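Local coordinates for protein 5'-nucleotidase SURE (Aquifex aeolicus, PDB 2WQK) that probably removes phosphate from nucleoside 5'-monophosphates, using one divalent metal cation in each subunit, at residues V109-M113 and T158-V162. Residues are numbered along the deposited sequence; the frame is centred on the assembly and turned at random.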
ATOM      1  N   VAL A 109      -3.225 -13.729  14.820  1.00 11.01           N
ATOM      2  CA  VAL A 109      -4.167 -13.823  15.925  1.00 11.05           C
ATOM      3  C   VAL A 109      -5.601 -13.534  15.437  1.00 10.32           C
ATOM      4  O   VAL A 109      -6.541 -14.197  15.821  1.00 12.45           O
ATOM      5  CB  VAL A 109      -3.758 -12.919  17.114  1.00 10.86           C
ATOM      6  CG1 VAL A 109      -4.788 -13.004  18.222  1.00 13.87           C
ATOM      7  CG2 VAL A 109      -2.403 -13.332  17.627  1.00 12.26           C
ATOM      8  N   SER A 110      -5.756 -12.540  14.573  1.00 11.03           N
ATOM      9  CA  SER A 110      -7.103 -12.177  14.120  1.00 11.50           C
ATOM     10  C   SER A 110      -7.777 -13.307  13.322  1.00 11.00           C
ATOM     11  O   SER A 110      -9.008 -13.473  13.409  1.00 12.47           O
ATOM     12  CB  SER A 110      -7.076 -10.867  13.326  1.00 15.52           C
ATOM     13  OG  SER A 110      -6.437 -10.987  12.107  1.00 20.33           O
ATOM     14  N   GLY A 111      -6.976 -14.118  12.618  1.00 11.66           N
ATOM     15  CA  GLY A 111      -7.559 -15.305  11.951  1.00 12.09           C
ATOM     16  C   GLY A 111      -8.212 -16.239  12.970  1.00 11.28           C
ATOM     17  O   GLY A 111      -9.333 -16.731  12.768  1.00 12.59           O
ATOM     18  N   ALA A 112      -7.506 -16.523  14.066  1.00 11.23           N
ATOM     19  CA  ALA A 112      -8.081 -17.383  15.116  1.00 11.09           C
ATOM     20  C   ALA A 112      -9.308 -16.702  15.763  1.00 10.68           C
ATOM     21  O   ALA A 112     -10.330 -17.330  16.004  1.00 12.04           O
ATOM     22  CB  ALA A 112      -7.058 -17.780  16.160  1.00 10.76           C
ATOM     23  N   MET A 113      -9.212 -15.391  16.004  1.00 10.54           N
ATOM     24  CA  MET A 113     -10.348 -14.651  16.532  1.00 10.39           C
ATOM     25  C   MET A 113     -11.591 -14.803  15.676  1.00  9.96           C
ATOM     26  O   MET A 113     -12.650 -15.049  16.196  1.00 11.19           O
ATOM     27  CB  MET A 113      -9.972 -13.164  16.688  1.00 11.71           C
ATOM     28  CG  MET A 113     -11.068 -12.342  17.351  1.00 13.82           C
ATOM     29  SD  MET A 113     -10.770 -10.563  17.198  1.00 16.39           S
ATOM     30  CE  MET A 113     -11.023 -10.366  15.427  1.00 16.75           C
ATOM     31  N   THR A 158     -13.302 -18.018  24.694  1.00 16.70           N
ATOM     32  CA  THR A 158     -11.854 -18.037  24.645  1.00 15.42           C
ATOM     33  C   THR A 158     -11.364 -18.543  23.287  1.00 14.11           C
ATOM     34  O   THR A 158     -11.980 -19.379  22.668  1.00 14.49           O
ATOM     35  CB  THR A 158     -11.331 -19.018  25.766  1.00 16.23           C
ATOM     36  OG1 THR A 158     -11.870 -18.618  27.042  1.00 19.21           O
ATOM     37  CG2 THR A 158      -9.811 -19.056  25.850  1.00 19.07           C
ATOM     38  N   TYR A 159     -10.207 -18.057  22.899  1.00 11.77           N
ATOM     39  CA  TYR A 159      -9.409 -18.700  21.835  1.00 12.04           C
ATOM     40  C   TYR A 159      -7.963 -18.664  22.294  1.00 11.67           C
ATOM     41  O   TYR A 159      -7.629 -17.888  23.185  1.00 12.44           O
ATOM     42  CB  TYR A 159      -9.640 -18.092  20.457  1.00 12.58           C
ATOM     43  CG  TYR A 159      -9.310 -16.612  20.324  1.00 11.29           C
ATOM     44  CD1 TYR A 159      -8.221 -16.216  19.579  1.00 13.10           C
ATOM     45  CD2 TYR A 159     -10.108 -15.607  20.897  1.00 12.11           C
ATOM     46  CE1 TYR A 159      -7.856 -14.892  19.458  1.00 14.61           C
ATOM     47  CE2 TYR A 159      -9.755 -14.266  20.761  1.00 14.07           C
ATOM     48  CZ  TYR A 159      -8.639 -13.918  20.039  1.00 14.44           C
ATOM     49  OH  TYR A 159      -8.277 -12.598  19.894  1.00 16.48           O
ATOM     50  N   LEU A 160      -7.128 -19.547  21.744  1.00  9.74           N
ATOM     51  CA  LEU A 160      -5.770 -19.693  22.246  1.00 10.19           C
ATOM     52  C   LEU A 160      -4.743 -18.990  21.360  1.00  9.57           C
ATOM     53  O   LEU A 160      -4.773 -19.112  20.153  1.00 10.63           O
ATOM     54  CB  LEU A 160      -5.397 -21.179  22.378  1.00 10.42           C
ATOM     55  CG  LEU A 160      -6.337 -22.014  23.237  1.00 11.27           C
ATOM     56  CD1 LEU A 160      -5.825 -23.486  23.249  1.00 14.18           C
ATOM     57  CD2 LEU A 160      -6.506 -21.482  24.653  1.00 13.36           C
ATOM     58  N   ASN A 161      -3.787 -18.354  22.030  1.00  9.79           N
ATOM     59  CA  ASN A 161      -2.652 -17.723  21.407  1.00  8.88           C
ATOM     60  C   ASN A 161      -1.362 -18.416  21.821  1.00 10.23           C
ATOM     61  O   ASN A 161      -1.033 -18.425  22.993  1.00 10.76           O
ATOM     62  CB  ASN A 161      -2.532 -16.236  21.740  1.00  9.44           C
ATOM     63  CG  ASN A 161      -1.488 -15.576  20.888  1.00 10.59           C
ATOM     64  OD1 ASN A 161      -1.435 -15.805  19.660  1.00 11.54           O
ATOM     65  ND2 ASN A 161      -0.601 -14.778  21.528  1.00 11.99           N
ATOM     66  N   VAL A 162      -0.744 -19.125  20.858  1.00 10.18           N
ATOM     67  CA  VAL A 162       0.406 -20.005  21.178  1.00 10.88           C
ATOM     68  C   VAL A 162       1.659 -19.463  20.531  1.00 10.78           C
ATOM     69  O   VAL A 162       1.647 -19.145  19.333  1.00 11.29           O
ATOM     70  CB  VAL A 162       0.136 -21.446  20.688  1.00 10.27           C
ATOM     71  CG1 VAL A 162       1.317 -22.370  21.042  1.00 12.30           C
ATOM     72  CG2 VAL A 162      -1.177 -21.985  21.277  1.00 12.90           C
TER
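The ring of Tyr-159 lies against the flank of helix 107-117, with one face over the backbone of Met-113. The geometry is that of a CH-pi contact: Met-113 CA stands 3.9 Å from the centroid of the Tyr-159 ring, 14° off its normal. Met-113 then continues past the phenol end of the ring, CB coming to 3.7 Å from Tyr-159 CZ and CG to 3.8 Å from Tyr-159 OH, before the end of the side chain leads away from the strand. At the ring edge, close to the ring plane, Val-109 CG1 meets Tyr-159 CE1 at 3.8 Å, while Ala-112 CB approaches Tyr-159 CD1 obliquely at 3.9 Å. The two segments run nearly antiparallel (157°), with axes 8.8 Å apart, as expected for a helix packed on the central sheet of an alpha/beta fold; strand 158-165 is flanked there by strands 122-128 and 225-232. A leucine in place of Tyr-159 would probably leave Met-113 CA without its aromatic face and open a gap beside Val-109 CG1 and Ala-112 CB. Val-109 divides its methyls between two strand residues: with CG1 anti to the backbone N (chi1 178°) and turned to the tyrosine, Val-109 CG2 is directed at Asn-161, 3.3 Å from its OD1. No hydrogen bond joins the two segments, and the amide of Asn-161 is held from elsewhere, its ND2 bonded to Asn-98 O. All five touching residues are buried; the side chain of Val-109, on the helix, lies about 8 Å from that of Asn-94, which coordinates the sodium ion together with Asp-10 and Ser-40.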